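Local coordinates for Glyco_hydro_cc domain-containing protein (Trichoderma gamsii, PDB 6UBD) that probably binds beta-1,3-glucan oligosaccharides as a fungal member of subgroup VII of glycoside hydrolase family GH128, at residues 39-44 with 253-258. Residues are numbered along the deposited sequence; the frame is centred on the assembly and turned at random. Where two conformers were deposited one is given.
Sequences GDTALA and PPVNSD
A42 and P254 bring the two backbones nearest, with their CA atoms 6.1 Å apart, where a type I beta turn from D40 to L43 meets a loop without regular structure; no hydrogen bond links the two segments. The turn is closed by L43 N donating to D40 O, and its two corner residues, T41 and A42, make the whole contact on their side. The methyl of A42 meets the CB-CG edge of the P254 ring, its CB 3.9 Å from P254 CB and nearly as close to CG. V255 enters from the neighbouring position through one branch: CG2, anti to its own carbonyl carbon, lies 3.4 Å from T41 O and also touches A42 CB at 4.0 Å. T41 adds its hydroxyl, whose OG1 packs 3.8 Å from P254 CG, the two side chains crossing at about a right angle. A chi1 of 63° turns OG1 toward P254 and V255, where it also touches V255 CG2 and shares a hydrogen bond with D244 OD2. The example illustrates how van der Waals contact between two loops can be supplemented by one polar link, here from T41 to D244 at the start of the connection that carries P254 and V255. The turn leads from strand 35-38 into helix 43-46, with A42 as N-cap; the connection joins strand 237-243 to helix 263-273. Those strands are parallel neighbours, as expected where the first and last strands close the (beta/alpha)8-type barrel of the glycosyl hydrolase catalytic core.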
ATOM      1  N   GLY A  39       8.134  -0.091   0.940  1.00  7.93           N
ATOM      2  CA  GLY A  39       9.587   0.116   0.754  1.00  8.45           C
ATOM      3  C   GLY A  39      10.402  -0.549   1.888  1.00  7.79           C
ATOM      4  O   GLY A  39       9.792  -1.181   2.774  1.00  7.85           O
ATOM      5  N   ASP A  40      11.724  -0.469   1.781  1.00  7.17           N
ATOM      6  CA  ASP A  40      12.594  -1.222   2.693  1.00  8.70           C
ATOM      7  C   ASP A  40      13.696  -0.362   3.335  1.00  8.82           C
ATOM      8  O   ASP A  40      14.525  -0.925   4.025  1.00  9.18           O
ATOM      9  CB  ASP A  40      13.124  -2.511   2.041  1.00  8.90           C
ATOM     10  CG  ASP A  40      13.837  -2.226   0.719  1.00 10.54           C
ATOM     11  OD1 ASP A  40      14.508  -1.154   0.621  1.00  9.66           O
ATOM     12  OD2 ASP A  40      13.657  -3.062  -0.237  1.00 12.40           O
ATOM     13  N   THR A  41      13.723   0.946   3.122  1.00  9.48           N
ATOM     14  CA  THR A  41      14.870   1.713   3.705  1.00 10.40           C
ATOM     15  C   THR A  41      14.946   1.640   5.253  1.00  9.97           C
ATOM     16  O   THR A  41      16.080   1.588   5.751  1.00  8.82           O
ATOM     17  CB  THR A  41      14.849   3.177   3.269  1.00  9.94           C
ATOM     18  OG1 THR A  41      13.670   3.863   3.732  1.00  9.33           O
ATOM     19  CG2 THR A  41      15.019   3.314   1.774  1.00  9.69           C
ATOM     20  N   ALA A  42      13.787   1.556   5.920  1.00  9.18           N
ATOM     21  CA  ALA A  42      13.739   1.559   7.415  1.00  9.44           C
ATOM     22  C   ALA A  42      13.382   0.169   7.943  1.00  8.80           C
ATOM     23  O   ALA A  42      13.142  -0.003   9.138  1.00  8.69           O
ATOM     24  CB  ALA A  42      12.762   2.571   7.962  1.00  8.74           C
ATOM     25  N   LEU A  43      13.346  -0.847   7.063  1.00  8.98           N
ATOM     26  CA  LEU A  43      12.796  -2.163   7.447  1.00  9.36           C
ATOM     27  C   LEU A  43      13.584  -2.813   8.591  1.00  9.49           C
ATOM     28  O   LEU A  43      12.937  -3.474   9.427  1.00 10.85           O
ATOM     29  CB  LEU A  43      12.722  -2.998   6.179  1.00 11.15           C
ATOM     30  CG  LEU A  43      11.936  -4.312   6.198  1.00 10.27           C
ATOM     31  CD1 LEU A  43      10.533  -4.059   6.692  1.00 12.49           C
ATOM     32  CD2 LEU A  43      11.984  -5.012   4.837  1.00 10.46           C
ATOM     33  N   ALA A  44      14.914  -2.678   8.611  1.00  9.47           N
ATOM     34  CA  ALA A  44      15.699  -3.299   9.704  1.00 10.35           C
ATOM     35  C   ALA A  44      15.265  -2.714  11.048  1.00  9.72           C
ATOM     36  O   ALA A  44      15.215  -3.441  12.076  1.00 12.71           O
ATOM     37  CB  ALA A  44      17.195  -3.177   9.497  1.00 11.64           C
ATOM     38  N   PRO A 253      10.994  11.303   4.984  1.00  8.22           N
ATOM     39  CA  PRO A 253      11.783  10.060   4.830  1.00  8.78           C
ATOM     40  C   PRO A 253      12.147   9.435   6.175  1.00  8.58           C
ATOM     41  O   PRO A 253      12.602  10.154   7.080  1.00  8.56           O
ATOM     42  CB  PRO A 253      13.056  10.489   4.070  1.00  9.59           C
ATOM     43  CG  PRO A 253      12.539  11.582   3.223  1.00  8.89           C
ATOM     44  CD  PRO A 253      11.525  12.350   4.077  1.00  9.17           C
ATOM     45  N   PRO A 254      11.963   8.092   6.351  1.00  8.36           N
ATOM     46  CA  PRO A 254      12.169   7.498   7.686  1.00  8.00           C
ATOM     47  C   PRO A 254      13.650   7.238   8.019  1.00  7.47           C
ATOM     48  O   PRO A 254      13.867   6.792   9.173  1.00  8.56           O
ATOM     49  CB  PRO A 254      11.354   6.211   7.575  1.00  8.76           C
ATOM     50  CG  PRO A 254      11.452   5.861   6.101  1.00  9.23           C
ATOM     51  CD  PRO A 254      11.353   7.180   5.372  1.00  8.93           C
ATOM     52  N   VAL A 255      14.590   7.495   7.106  1.00  7.99           N
ATOM     53  CA  VAL A 255      16.050   7.288   7.333  1.00  9.45           C
ATOM     54  C   VAL A 255      16.772   8.595   6.963  1.00  9.71           C
ATOM     55  O   VAL A 255      16.468   9.209   5.944  1.00  9.61           O
ATOM     56  CB  VAL A 255      16.599   6.113   6.492  1.00 10.44           C
ATOM     57  CG1 VAL A 255      18.081   5.880   6.815  1.00  9.89           C
ATOM     58  CG2 VAL A 255      15.850   4.830   6.736  1.00  9.66           C
ATOM     59  N   ASN A 256      17.659   9.032   7.877  1.00  8.49           N
ATOM     60  CA  ASN A 256      18.527  10.227   7.676  1.00  9.90           C
ATOM     61  C   ASN A 256      19.615   9.976   6.602  1.00 10.81           C
ATOM     62  O   ASN A 256      19.902   8.824   6.281  1.00 10.46           O
ATOM     63  CB  ASN A 256      19.237  10.564   8.978  1.00 11.63           C
ATOM     64  CG  ASN A 256      18.368  11.072  10.111  1.00 10.51           C
ATOM     65  OD1 ASN A 256      17.496  11.906   9.880  1.00 11.58           O
ATOM     66  ND2 ASN A 256      18.676  10.639  11.335  1.00 11.75           N
ATOM     67  N   SER A 257      20.233  11.054   6.085  1.00 13.14           N
ATOM     68  CA  SER A 257      21.310  10.915   5.068  1.00 14.60           C
ATOM     69  C   SER A 257      22.475  10.065   5.621  1.00 14.17           C
ATOM     70  O   SER A 257      23.118   9.348   4.762  1.00 17.72           O
ATOM     71  CB  SER A 257      21.803  12.275   4.576  0.50 18.69           C
ATOM     72  OG  SER A 257      20.738  13.154   4.220  0.50 19.76           O
ATOM     73  N   ASP A 258      22.720  10.061   6.935  1.00 13.07           N
ATOM     74  CA  ASP A 258      23.862   9.280   7.507  1.00 12.05           C
ATOM     75  C   ASP A 258      23.504   7.794   7.741  1.00  9.31           C
ATOM     76  O   ASP A 258      24.357   7.053   8.247  1.00 11.45           O
ATOM     77  CB  ASP A 258      24.453   9.932   8.744  1.00 13.75           C
ATOM     78  CG  ASP A 258      23.554   9.852   9.955  1.00 15.40           C
ATOM     79  OD1 ASP A 258      22.444   9.310   9.832  1.00 12.79           O
ATOM     80  OD2 ASP A 258      23.961  10.411  11.017  1.00 18.63           O
TER